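Long-range contacts in sulfate permease family protein (PDB 4DGH), which probably carries anions across the membrane as a SulP-family permease, this chain being its STAS domain: residues A[4-8]-A[115-120]; A[17-21]-A[122-126]; A[35-39]-A[72-77]; A[67-71]-A[96-102]. All coordinates share one frame; numbering follows the deposited sequence.

Contact 1: A[4-8]-A[115-120]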
loop_
_atom_site.group_PDB
_atom_site.type_symbol
_atom_site.label_atom_id
_atom_site.label_comp_id
_atom_site.label_asym_id
_atom_site.label_seq_id
_atom_site.Cartn_x
_atom_site.Cartn_y
_atom_site.Cartn_z
ATOM N N GLU A 4 5.509 5.450 23.903
ATOM C CA GLU A 4 4.415 5.027 24.736
ATOM C C GLU A 4 4.634 3.554 25.110
ATOM O O GLU A 4 4.480 3.185 26.314
ATOM C CB GLU A 4 3.089 5.204 23.986
ATOM C CG GLU A 4 3.104 6.412 23.063
ATOM C CD GLU A 4 1.987 6.361 22.033
ATOM O OE1 GLU A 4 0.851 6.723 22.443
ATOM O OE2 GLU A 4 2.235 5.939 20.850
HETATM N N MSE A 5 5.095 2.761 24.124
HETATM C CA MSE A 5 5.351 1.329 24.340
HETATM C C MSE A 5 6.557 1.169 25.234
HETATM O O MSE A 5 6.458 0.482 26.277
HETATM C CB MSE A 5 5.462 0.518 23.024
HETATM C CG MSE A 5 5.009 -0.923 23.119
HETATM SE SE MSE A 5 5.552 -1.541 21.338
HETATM C CE MSE A 5 3.756 -1.202 20.638
ATOM N N SER A 6 7.673 1.845 24.938
ATOM C CA SER A 6 8.855 1.647 25.776
ATOM C C SER A 6 8.624 2.064 27.261
ATOM O O SER A 6 9.113 1.419 28.171
ATOM C CB SER A 6 10.125 2.282 25.158
ATOM O OG SER A 6 10.139 3.669 25.418
ATOM N N TYR A 7 7.847 3.098 27.503
ATOM C CA TYR A 7 7.603 3.515 28.880
ATOM C C TYR A 7 6.804 2.474 29.693
ATOM O O TYR A 7 7.158 2.149 30.821
ATOM C CB TYR A 7 6.815 4.804 28.953
ATOM C CG TYR A 7 6.619 5.268 30.379
ATOM C CD1 TYR A 7 7.722 5.712 31.118
ATOM C CD2 TYR A 7 5.342 5.314 30.979
ATOM C CE1 TYR A 7 7.585 6.159 32.396
ATOM C CE2 TYR A 7 5.196 5.777 32.298
ATOM C CZ TYR A 7 6.314 6.181 32.986
ATOM O OH TYR A 7 6.266 6.632 34.287
ATOM N N GLU A 8 5.694 2.025 29.129
ATOM C CA GLU A 8 4.875 1.007 29.829
ATOM C C GLU A 8 5.599 -0.323 29.980
ATOM O O GLU A 8 5.494 -0.977 31.037
ATOM C CB GLU A 8 3.570 0.732 29.113
ATOM C CG GLU A 8 2.488 1.673 29.444
ATOM C CD GLU A 8 2.244 1.821 30.949
ATOM O OE1 GLU A 8 2.167 0.822 31.697
ATOM O OE2 GLU A 8 2.143 2.982 31.365
ATOM N N PHE A 115 -3.878 4.406 23.929
ATOM C CA PHE A 115 -3.178 3.168 23.740
ATOM C C PHE A 115 -2.458 2.810 25.026
ATOM O O PHE A 115 -2.444 1.680 25.373
ATOM C CB PHE A 115 -2.199 3.384 22.589
ATOM C CG PHE A 115 -1.242 2.264 22.427
ATOM C CD1 PHE A 115 -1.697 0.998 22.142
ATOM C CD2 PHE A 115 0.086 2.478 22.630
ATOM C CE1 PHE A 115 -0.817 -0.066 21.988
ATOM C CE2 PHE A 115 1.000 1.424 22.518
ATOM C CZ PHE A 115 0.544 0.156 22.162
ATOM N N GLU A 116 -1.902 3.794 25.747
ATOM C CA GLU A 116 -1.089 3.409 26.897
ATOM C C GLU A 116 -1.947 2.746 27.962
ATOM O O GLU A 116 -1.513 1.807 28.663
ATOM C CB GLU A 116 -0.385 4.619 27.483
ATOM C CG GLU A 116 0.760 4.177 28.325
ATOM C CD GLU A 116 1.588 5.349 28.698
ATOM O OE1 GLU A 116 1.434 6.373 27.970
ATOM O OE2 GLU A 116 2.328 5.199 29.700
ATOM N N GLY A 117 -3.202 3.151 28.058
ATOM C CA GLY A 117 -4.003 2.406 29.056
ATOM C C GLY A 117 -4.370 0.960 28.598
ATOM O O GLY A 117 -4.450 0.023 29.434
ATOM N N ALA A 118 -4.566 0.755 27.292
ATOM C CA ALA A 118 -4.776 -0.645 26.777
ATOM C C ALA A 118 -3.537 -1.511 26.995
ATOM O O ALA A 118 -3.646 -2.672 27.408
ATOM C CB ALA A 118 -5.105 -0.565 25.244
ATOM N N LEU A 119 -2.346 -0.917 26.756
ATOM C CA LEU A 119 -1.070 -1.631 26.872
ATOM C C LEU A 119 -0.815 -1.983 28.337
ATOM O O LEU A 119 -0.471 -3.135 28.659
ATOM C CB LEU A 119 0.102 -0.770 26.296
ATOM C CG LEU A 119 1.566 -1.328 26.550
ATOM C CD1 LEU A 119 1.595 -2.661 25.816
ATOM C CD2 LEU A 119 2.567 -0.408 25.888
ATOM N N SER A 120 -0.989 -1.005 29.219
ATOM C CA SER A 120 -0.920 -1.230 30.674
ATOM C C SER A 120 -1.878 -2.360 31.130
ATOM O O SER A 120 -1.483 -3.365 31.805
ATOM C CB SER A 120 -1.177 0.129 31.404
ATOM O OG SER A 120 -1.416 -0.160 32.780
#

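Contact 2: A[17-21]-A[122-126]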
loop_
_atom_site.group_PDB
_atom_site.type_symbol
_atom_site.label_atom_id
_atom_site.label_comp_id
_atom_site.label_asym_id
_atom_site.label_seq_id
_atom_site.Cartn_x
_atom_site.Cartn_y
_atom_site.Cartn_z
ATOM N N LEU A 17 8.041 -6.456 23.818
ATOM C CA LEU A 17 6.652 -6.826 23.948
ATOM C C LEU A 17 6.658 -8.328 24.254
ATOM O O LEU A 17 7.407 -9.115 23.612
ATOM C CB LEU A 17 5.980 -6.652 22.583
ATOM C CG LEU A 17 5.234 -5.361 22.241
ATOM C CD1 LEU A 17 4.676 -5.616 20.821
ATOM C CD2 LEU A 17 4.093 -5.115 23.234
ATOM N N PRO A 18 5.909 -8.736 25.264
ATOM C CA PRO A 18 5.912 -10.204 25.507
ATOM C C PRO A 18 5.225 -10.964 24.421
ATOM O O PRO A 18 4.369 -10.419 23.684
ATOM C CB PRO A 18 5.183 -10.371 26.814
ATOM C CG PRO A 18 4.245 -9.180 26.844
ATOM C CD PRO A 18 4.918 -8.045 26.096
ATOM N N ARG A 19 5.610 -12.237 24.334
ATOM C CA ARG A 19 5.107 -13.128 23.300
ATOM C C ARG A 19 3.559 -13.179 23.246
ATOM O O ARG A 19 2.980 -13.397 22.161
ATOM C CB ARG A 19 5.559 -14.558 23.672
ATOM C CG ARG A 19 6.110 -15.310 22.505
ATOM C CD ARG A 19 6.762 -16.588 23.037
ATOM N NE ARG A 19 5.712 -17.276 23.766
ATOM C CZ ARG A 19 4.945 -18.199 23.200
ATOM N NH1 ARG A 19 5.200 -18.559 21.943
ATOM N NH2 ARG A 19 3.960 -18.769 23.882
ATOM N N GLU A 20 2.926 -13.085 24.418
ATOM C CA GLU A 20 1.466 -13.059 24.531
ATOM C C GLU A 20 0.697 -11.864 23.998
ATOM O O GLU A 20 -0.521 -11.976 23.910
ATOM C CB GLU A 20 0.946 -13.366 25.959
ATOM C CG GLU A 20 1.466 -14.682 26.431
ATOM C CD GLU A 20 2.785 -14.537 27.153
ATOM O OE1 GLU A 20 3.618 -13.561 26.955
ATOM O OE2 GLU A 20 2.926 -15.378 28.045
ATOM N N LEU A 21 1.375 -10.758 23.620
ATOM C CA LEU A 21 0.626 -9.550 23.250
ATOM C C LEU A 21 1.045 -9.124 21.836
ATOM O O LEU A 21 2.261 -9.053 21.532
ATOM C CB LEU A 21 1.012 -8.473 24.249
ATOM C CG LEU A 21 0.430 -7.097 23.966
ATOM C CD1 LEU A 21 -1.082 -7.203 24.091
ATOM C CD2 LEU A 21 0.962 -6.180 25.023
ATOM N N ALA A 122 -3.163 -4.766 29.341
ATOM C CA ALA A 122 -2.829 -6.072 28.752
ATOM C C ALA A 122 -1.635 -6.673 29.476
ATOM O O ALA A 122 -1.596 -7.902 29.794
ATOM C CB ALA A 122 -2.426 -5.914 27.273
ATOM N N LEU A 123 -0.646 -5.840 29.726
ATOM C CA LEU A 123 0.602 -6.352 30.375
ATOM C C LEU A 123 0.245 -6.822 31.784
ATOM O O LEU A 123 0.766 -7.848 32.262
ATOM C CB LEU A 123 1.674 -5.293 30.445
ATOM C CG LEU A 123 2.272 -4.802 29.099
ATOM C CD1 LEU A 123 3.141 -3.541 29.310
ATOM C CD2 LEU A 123 3.053 -5.973 28.543
ATOM N N THR A 124 -0.679 -6.132 32.436
ATOM C CA THR A 124 -1.141 -6.563 33.763
ATOM C C THR A 124 -1.897 -7.902 33.724
ATOM O O THR A 124 -1.688 -8.770 34.596
ATOM C CB THR A 124 -2.081 -5.502 34.344
ATOM O OG1 THR A 124 -1.310 -4.317 34.600
ATOM C CG2 THR A 124 -2.738 -5.974 35.694
ATOM N N GLU A 125 -2.782 -8.064 32.742
ATOM C CA GLU A 125 -3.500 -9.324 32.557
ATOM C C GLU A 125 -2.569 -10.502 32.207
ATOM O O GLU A 125 -2.712 -11.617 32.729
ATOM C CB GLU A 125 -4.584 -9.185 31.496
ATOM C CG GLU A 125 -5.209 -10.516 31.110
ATOM C CD GLU A 125 -6.570 -10.350 30.419
ATOM O OE1 GLU A 125 -7.006 -9.189 30.123
ATOM O OE2 GLU A 125 -7.216 -11.388 30.163
ATOM N N ILE A 126 -1.584 -10.256 31.362
ATOM C CA ILE A 126 -0.601 -11.300 31.042
ATOM C C ILE A 126 0.212 -11.713 32.268
ATOM O O ILE A 126 0.480 -12.907 32.479
ATOM C CB ILE A 126 0.308 -10.873 29.850
ATOM C CG1 ILE A 126 -0.551 -10.930 28.586
ATOM C CG2 ILE A 126 1.469 -11.855 29.692
ATOM C CD1 ILE A 126 -0.168 -9.991 27.430
#

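Contact 3: A[35-39]-A[72-77]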
loop_
_atom_site.group_PDB
_atom_site.type_symbol
_atom_site.label_atom_id
_atom_site.label_comp_id
_atom_site.label_asym_id
_atom_site.label_seq_id
_atom_site.Cartn_x
_atom_site.Cartn_y
_atom_site.Cartn_z
ATOM N N ALA A 35 -6.708 -4.734 6.840
ATOM C CA ALA A 35 -7.553 -5.611 7.616
ATOM C C ALA A 35 -7.468 -7.009 6.995
ATOM O O ALA A 35 -7.345 -7.977 7.705
ATOM C CB ALA A 35 -8.995 -5.105 7.576
ATOM N N GLU A 36 -7.535 -7.098 5.671
ATOM C CA GLU A 36 -7.637 -8.402 4.999
ATOM C C GLU A 36 -6.328 -9.204 5.190
ATOM O O GLU A 36 -6.337 -10.378 5.547
ATOM C CB GLU A 36 -7.884 -8.201 3.497
ATOM C CG GLU A 36 -8.363 -9.434 2.762
ATOM C CD GLU A 36 -8.417 -9.209 1.254
ATOM O OE1 GLU A 36 -8.725 -8.068 0.800
ATOM O OE2 GLU A 36 -8.127 -10.177 0.519
ATOM N N THR A 37 -5.216 -8.529 4.985
ATOM C CA THR A 37 -3.903 -9.135 5.172
ATOM C C THR A 37 -3.702 -9.619 6.612
ATOM O O THR A 37 -3.266 -10.761 6.854
ATOM C CB THR A 37 -2.842 -8.122 4.743
ATOM O OG1 THR A 37 -3.123 -7.768 3.370
ATOM C CG2 THR A 37 -1.438 -8.743 4.851
ATOM N N PHE A 38 -4.080 -8.782 7.562
ATOM C CA PHE A 38 -3.797 -9.104 8.931
ATOM C C PHE A 38 -4.642 -10.302 9.380
ATOM O O PHE A 38 -4.183 -11.179 10.104
ATOM C CB PHE A 38 -4.049 -7.943 9.850
ATOM C CG PHE A 38 -3.385 -8.134 11.149
ATOM C CD1 PHE A 38 -2.027 -8.386 11.194
ATOM C CD2 PHE A 38 -4.095 -8.193 12.321
ATOM C CE1 PHE A 38 -1.367 -8.619 12.402
ATOM C CE2 PHE A 38 -3.429 -8.375 13.538
ATOM C CZ PHE A 38 -2.062 -8.638 13.571
ATOM N N GLU A 39 -5.882 -10.314 8.910
ATOM C CA GLU A 39 -6.793 -11.385 9.147
ATOM C C GLU A 39 -6.194 -12.677 8.553
ATOM O O GLU A 39 -6.167 -13.723 9.192
ATOM C CB GLU A 39 -8.084 -10.944 8.446
ATOM C CG GLU A 39 -9.319 -11.716 8.829
ATOM C CD GLU A 39 -10.611 -11.115 8.229
ATOM O OE1 GLU A 39 -10.645 -9.897 7.919
ATOM O OE2 GLU A 39 -11.597 -11.892 8.069
ATOM N N GLU A 72 -15.891 -8.333 11.124
ATOM C CA GLU A 72 -15.442 -9.610 10.566
ATOM C C GLU A 72 -14.025 -9.898 11.044
ATOM O O GLU A 72 -13.758 -11.011 11.479
ATOM C CB GLU A 72 -15.450 -9.569 9.019
ATOM C CG GLU A 72 -14.904 -10.851 8.393
ATOM C CD GLU A 72 -15.263 -11.022 6.895
ATOM O OE1 GLU A 72 -15.177 -10.028 6.105
ATOM O OE2 GLU A 72 -15.621 -12.172 6.478
HETATM N N MSE A 73 -13.143 -8.900 11.010
HETATM C CA MSE A 73 -11.788 -9.080 11.539
HETATM C C MSE A 73 -11.764 -9.510 12.996
HETATM O O MSE A 73 -11.040 -10.421 13.374
HETATM C CB MSE A 73 -11.039 -7.754 11.388
HETATM C CG MSE A 73 -9.549 -8.049 11.432
HETATM SE SE MSE A 73 -8.610 -6.323 11.558
HETATM C CE MSE A 73 -6.714 -6.747 11.594
ATOM N N ILE A 74 -12.538 -8.842 13.828
ATOM C CA ILE A 74 -12.570 -9.194 15.243
ATOM C C ILE A 74 -13.152 -10.569 15.458
ATOM O O ILE A 74 -12.704 -11.332 16.353
ATOM C CB ILE A 74 -13.424 -8.150 16.008
ATOM C CG1 ILE A 74 -12.629 -6.828 16.041
ATOM C CG2 ILE A 74 -13.671 -8.660 17.429
ATOM C CD1 ILE A 74 -13.477 -5.662 16.506
ATOM N N GLN A 75 -14.227 -10.874 14.735
ATOM C CA GLN A 75 -14.801 -12.248 14.766
ATOM C C GLN A 75 -13.756 -13.320 14.437
ATOM O O GLN A 75 -13.691 -14.325 15.080
ATOM C CB GLN A 75 -16.000 -12.369 13.834
ATOM C CG GLN A 75 -17.240 -11.771 14.479
ATOM C CD GLN A 75 -18.399 -11.564 13.519
ATOM O OE1 GLN A 75 -18.244 -11.632 12.297
ATOM N NE2 GLN A 75 -19.580 -11.286 14.083
ATOM N N SER A 76 -12.953 -13.058 13.415
ATOM C CA SER A 76 -11.927 -13.969 12.993
ATOM C C SER A 76 -10.826 -14.132 14.060
ATOM O O SER A 76 -10.325 -15.227 14.239
ATOM C CB SER A 76 -11.350 -13.561 11.626
ATOM O OG SER A 76 -10.325 -12.571 11.798
ATOM N N PHE A 77 -10.515 -13.096 14.850
ATOM C CA PHE A 77 -9.553 -13.270 15.966
ATOM C C PHE A 77 -10.189 -14.023 17.139
ATOM O O PHE A 77 -9.557 -14.856 17.777
ATOM C CB PHE A 77 -9.017 -11.876 16.456
ATOM C CG PHE A 77 -8.392 -11.045 15.345
ATOM C CD1 PHE A 77 -7.763 -11.673 14.255
ATOM C CD2 PHE A 77 -8.392 -9.666 15.397
ATOM C CE1 PHE A 77 -7.136 -10.919 13.239
ATOM C CE2 PHE A 77 -7.794 -8.883 14.385
ATOM C CZ PHE A 77 -7.148 -9.511 13.317
HETATM O O HOH W 1 -7.926 -14.194 11.391
#

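Contact 4: A[67-71]-A[96-102]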
loop_
_atom_site.group_PDB
_atom_site.type_symbol
_atom_site.label_atom_id
_atom_site.label_comp_id
_atom_site.label_asym_id
_atom_site.label_seq_id
_atom_site.Cartn_x
_atom_site.Cartn_y
_atom_site.Cartn_z
ATOM N N ILE A 67 -17.226 -0.552 9.324
ATOM C CA ILE A 67 -17.787 -1.256 10.502
ATOM C C ILE A 67 -17.897 -2.745 10.270
ATOM O O ILE A 67 -17.499 -3.545 11.118
ATOM C CB ILE A 67 -19.172 -0.690 10.878
ATOM C CG1 ILE A 67 -18.873 0.662 11.550
ATOM C CG2 ILE A 67 -19.919 -1.677 11.814
ATOM C CD1 ILE A 67 -18.330 0.593 13.001
ATOM N N GLN A 68 -18.407 -3.132 9.107
ATOM C CA GLN A 68 -18.582 -4.556 8.846
ATOM C C GLN A 68 -17.223 -5.240 8.630
ATOM O O GLN A 68 -17.041 -6.388 9.006
ATOM C CB GLN A 68 -19.490 -4.774 7.646
ATOM C CG GLN A 68 -20.945 -4.478 8.010
ATOM C CD GLN A 68 -21.835 -4.389 6.780
ATOM O OE1 GLN A 68 -21.854 -3.345 6.102
ATOM N NE2 GLN A 68 -22.605 -5.449 6.492
ATOM N N THR A 69 -16.267 -4.517 8.071
ATOM C CA THR A 69 -14.896 -5.038 7.964
ATOM C C THR A 69 -14.267 -5.251 9.322
ATOM O O THR A 69 -13.628 -6.292 9.568
ATOM C CB THR A 69 -14.087 -4.084 7.064
ATOM O OG1 THR A 69 -14.748 -4.045 5.809
ATOM C CG2 THR A 69 -12.670 -4.582 6.790
ATOM N N LEU A 70 -14.383 -4.244 10.205
ATOM C CA LEU A 70 -13.808 -4.350 11.545
ATOM C C LEU A 70 -14.490 -5.492 12.315
ATOM O O LEU A 70 -13.834 -6.231 13.062
ATOM C CB LEU A 70 -13.932 -3.030 12.310
ATOM C CG LEU A 70 -13.508 -2.968 13.742
ATOM C CD1 LEU A 70 -12.013 -3.300 13.878
ATOM C CD2 LEU A 70 -13.659 -1.591 14.348
ATOM N N GLU A 71 -15.825 -5.580 12.205
ATOM C CA GLU A 71 -16.542 -6.694 12.818
ATOM C C GLU A 71 -16.021 -8.100 12.413
ATOM O O GLU A 71 -15.776 -8.955 13.259
ATOM C CB GLU A 71 -18.047 -6.545 12.515
ATOM C CG GLU A 71 -18.794 -7.772 13.001
ATOM C CD GLU A 71 -20.287 -7.683 12.786
ATOM O OE1 GLU A 71 -20.714 -6.881 11.891
ATOM O OE2 GLU A 71 -21.024 -8.438 13.501
ATOM N N LYS A 96 -19.711 5.718 17.213
ATOM C CA LYS A 96 -20.068 4.748 16.167
ATOM C C LYS A 96 -19.813 3.316 16.631
ATOM O O LYS A 96 -20.591 2.424 16.342
ATOM C CB LYS A 96 -19.239 4.951 14.891
ATOM C CG LYS A 96 -19.926 5.489 13.720
ATOM C CD LYS A 96 -20.453 4.405 12.841
ATOM C CE LYS A 96 -21.507 5.125 12.072
ATOM N NZ LYS A 96 -20.878 5.831 10.951
ATOM N N LEU A 97 -18.687 3.079 17.320
ATOM C CA LEU A 97 -18.345 1.746 17.777
ATOM C C LEU A 97 -19.474 1.179 18.741
ATOM O O LEU A 97 -19.775 -0.018 18.717
ATOM C CB LEU A 97 -17.016 1.769 18.529
ATOM C CG LEU A 97 -15.754 2.097 17.613
ATOM C CD1 LEU A 97 -14.517 1.898 18.471
ATOM C CD2 LEU A 97 -15.715 1.191 16.399
ATOM N N VAL A 98 -20.028 2.065 19.566
ATOM C CA VAL A 98 -21.117 1.687 20.495
ATOM C C VAL A 98 -22.378 1.395 19.652
ATOM O O VAL A 98 -22.884 0.268 19.651
ATOM C CB VAL A 98 -21.408 2.806 21.508
ATOM C CG1 VAL A 98 -22.705 2.493 22.330
ATOM C CG2 VAL A 98 -20.214 2.966 22.455
ATOM N N LYS A 99 -22.781 2.353 18.839
ATOM C CA LYS A 99 -24.019 2.191 18.068
ATOM C C LYS A 99 -23.999 0.982 17.134
ATOM O O LYS A 99 -25.036 0.367 16.924
ATOM C CB LYS A 99 -24.348 3.448 17.230
ATOM C CG LYS A 99 -24.283 4.802 17.973
ATOM C CD LYS A 99 -25.027 5.936 17.225
ATOM C CE LYS A 99 -24.784 5.946 15.687
ATOM N NZ LYS A 99 -23.534 6.631 15.215
ATOM N N ALA A 100 -22.831 0.647 16.573
ATOM C CA ALA A 100 -22.708 -0.460 15.659
ATOM C C ALA A 100 -22.563 -1.821 16.284
ATOM O O ALA A 100 -22.638 -2.823 15.558
ATOM C CB ALA A 100 -21.553 -0.219 14.705
ATOM N N GLY A 101 -22.425 -1.897 17.608
ATOM C CA GLY A 101 -22.224 -3.181 18.263
ATOM C C GLY A 101 -20.763 -3.663 18.342
ATOM O O GLY A 101 -20.502 -4.831 18.694
ATOM N N ILE A 102 -19.800 -2.810 18.005
ATOM C CA ILE A 102 -18.382 -3.258 18.117
ATOM C C ILE A 102 -18.025 -3.353 19.602
ATOM O O ILE A 102 -17.323 -4.277 20.043
ATOM C CB ILE A 102 -17.401 -2.363 17.335
ATOM C CG1 ILE A 102 -17.739 -2.381 15.808
ATOM C CG2 ILE A 102 -15.958 -2.807 17.569
ATOM C CD1 ILE A 102 -17.726 -3.783 15.214
#

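Contact 1: A[4-8]-A[115-120]
Helix segments 4-8 and 115-120 run roughly the same way, their axes 37° apart and 9.9 Å at closest approach, with Glu4 set against Glu116 and Glu8 against Ser120. Leu119 fills the middle of the contact. Its CG is anti to the backbone N (chi1 171°), which sends CD2 across to the 4-8 helix. There Leu119 CD2 lies 3.6 Å from Glu8 CB and 3.7 Å from Met5 CG. Met5 is a selenomethionine; its chain bends at the selenium and brings CE to 3.8 Å from Phe115 CZ. In the STAS fold of this domain, the same Phe115 and Leu119 also pack on the parallel sheet, against Val23 and Leu21 of strand 21-25. The ring of Phe115 makes a cation-pi contact with Arg55, a residue of the potassium site. Arg55 also forms a salt bridge with Glu4 OE2. Glu4 CB meets Phe115 CD2 at the edge of that ring, 4.3 Å away. Farther along the two helices, Glu8 OE1 comes to 3.4 Å from Ser120 CB. The approach of Glu8 OE2 to Glu116 OE2, 2.8 Å, is doubtful, because Glu116 is modelled in two conformers. A proton shared between the two acids could explain it.

Contact 2: A[17-21]-A[122-126]
Pro18, Glu20 and Leu21 pack against Leu123, Ala122 and Ile126 where the chain enters the first strand of the STAS sheet. Residues 18 to 21 form a type I beta turn, and Leu21 begins strand 21-25. Residues 122-126 belong to helix 115-128, which lies along one face of the sheet.

The contact between the two segments is apolar. Ile126 packs against the end of the turn. Ile126 CD1 sits 3.7 Å from Leu21 CB and 3.8 Å from Glu20 CB. Leu21 has CG anti to the backbone N (chi1 175°), and its two methyls fork over the helix. Leu21 CD1 meets Ala122 CB at 3.7 Å, while Leu21 CD2 leans toward both Ala122 and Leu123. The Leu123 and Pro18 side chains cross at about a right angle. Leu123 CD2 lies 3.7 Å from Pro18 CD, with Pro18 CG almost as near. Leu21 and Ile126 also rest on Ile51 of strand 51-55, so the packing continues into the sheet.

Polar bonds lie within each segment or lead away from the contact. The turn is closed by Leu21 N bonding to Pro18 O, 3.0 Å. Backbone hydrogen bonding between Glu20 and Ile51 sets the end of the turn against strand 51-55.

The Glu20 side chain bends at chi2 (90°), which brings its carboxylate across the Ile126 CG2 branch, with Glu20 CD 3.9 Å from Ile126 CG2.

Contact 3: A[35-39]-A[72-77]
The helix pair that covers one face of the STAS sheet meets here, Phe38 and Glu39 of helix 32-44 lying against Met73, Ser76 and Phe77 of helix 64-78. The short segments are nearly parallel, at 7°, with axes 10.1 Å apart. On the side facing the sheet, Phe38 CD2 approaches Phe77 CZ at 3.5 Å, the ring planes 80° apart. Both rings also touch Leu52 of strand 51-55 in the parallel sheet. Phe38 stacks on Tyr24, and meets Phe32 of the second subunit. Met73, a selenomethionine, runs extended between the helices. In the conformer described, Met73 SE lies 4.2 Å from Ala35 CB; a second conformer exists, and the methyl position against Phe38 is doubtful.

The solvent side is polar. Ser76 OG sits between its own backbone N and carbonyl carbon (chi1 84°), where it donates to Met73 O at 2.8 Å. The same carbonyl oxygen takes the amide of Phe77 from the same face. One water bridges the helices, donating to Ser76 OG and to Glu39 O, each 2.9 Å away. The extended chain of Glu39 crosses beside this serine, with Glu39 OE2 3.5 Å from Glu72 CG. The Glu39 and Glu72 carboxylates, like charges, have OE2 atoms 4.3 Å apart.

Contact 4: A[67-71]-A[96-102]
Lys96 NZ is held by two carbonyl oxygens, that of Met62 in the same chain and that of Leu17 in a neighbouring subunit, while the Lys96 alkyl chain passes Ile67. These two bonds satisfy the amine of this buried lysine and tie the contact to a subunit interface. Lys96 CD lies 4.3 Å from Ile67 CG1.

The rest of the contact is apolar. Ile67 projects from helix 64-78 into the turn that follows helix 91-99. Ile67 CG2 meets Ala100 CB at 3.6 Å, and its CD1 bends over the same methyl. Ile67 CD1 also comes within 4.1 Å of Ile102 CG1.

The turn is a Schellman motif. Gly101 takes a positive phi of 86°, and two bonds lead back into the last turn of the helix. Gly101 N bonds to Val98 O at 3.0 Å; the bond from Ile102 N to Leu97 O is weak. Gly101 is also the N-cap of the short helix 102-106, so the chain leaves one helix and enters the next within the contact. In the STAS domain this joins helix 64-78 to the turn linking helices 91-99 and 102-106.

Ile102 is the first residue of the new helix. Its two branches part: CG2 faces Leu70 CD2, and Ile102 CD1 reaches Glu71 CB at 3.9 Å. Ile102 CG2 lies anti to the backbone N, with CG1 beside that N (chi1 -61°), and this spreads the side chain across one helical turn from Ile67 to Glu71. Leu97 comes to Leu70 at about a right angle, with their CD2 atoms 4.0 Å apart.

The chain starts in helix 3-11, which contact 1 joins to helix 115-128, closing a loop around most of the domain. Contact 2 closes a second loop, tying the entry of strand 21-25 to the next turns of that last helix. Contacts 1 and 2 cross and touch through Leu119 and Leu21. Contacts 3 and 4 nest inside both loops. Contact 3 closes a shorter loop from helix 32-44 to helix 64-78; contact 4 closes another from helix 64-78 to the turn between helices 91-99 and 102-106. These two cross, and touch at Ala35 with Thr69. Contacts 1 and 3, centres about 23 Å apart, lie on opposite sides of the chain's centre, with the parallel sheet between.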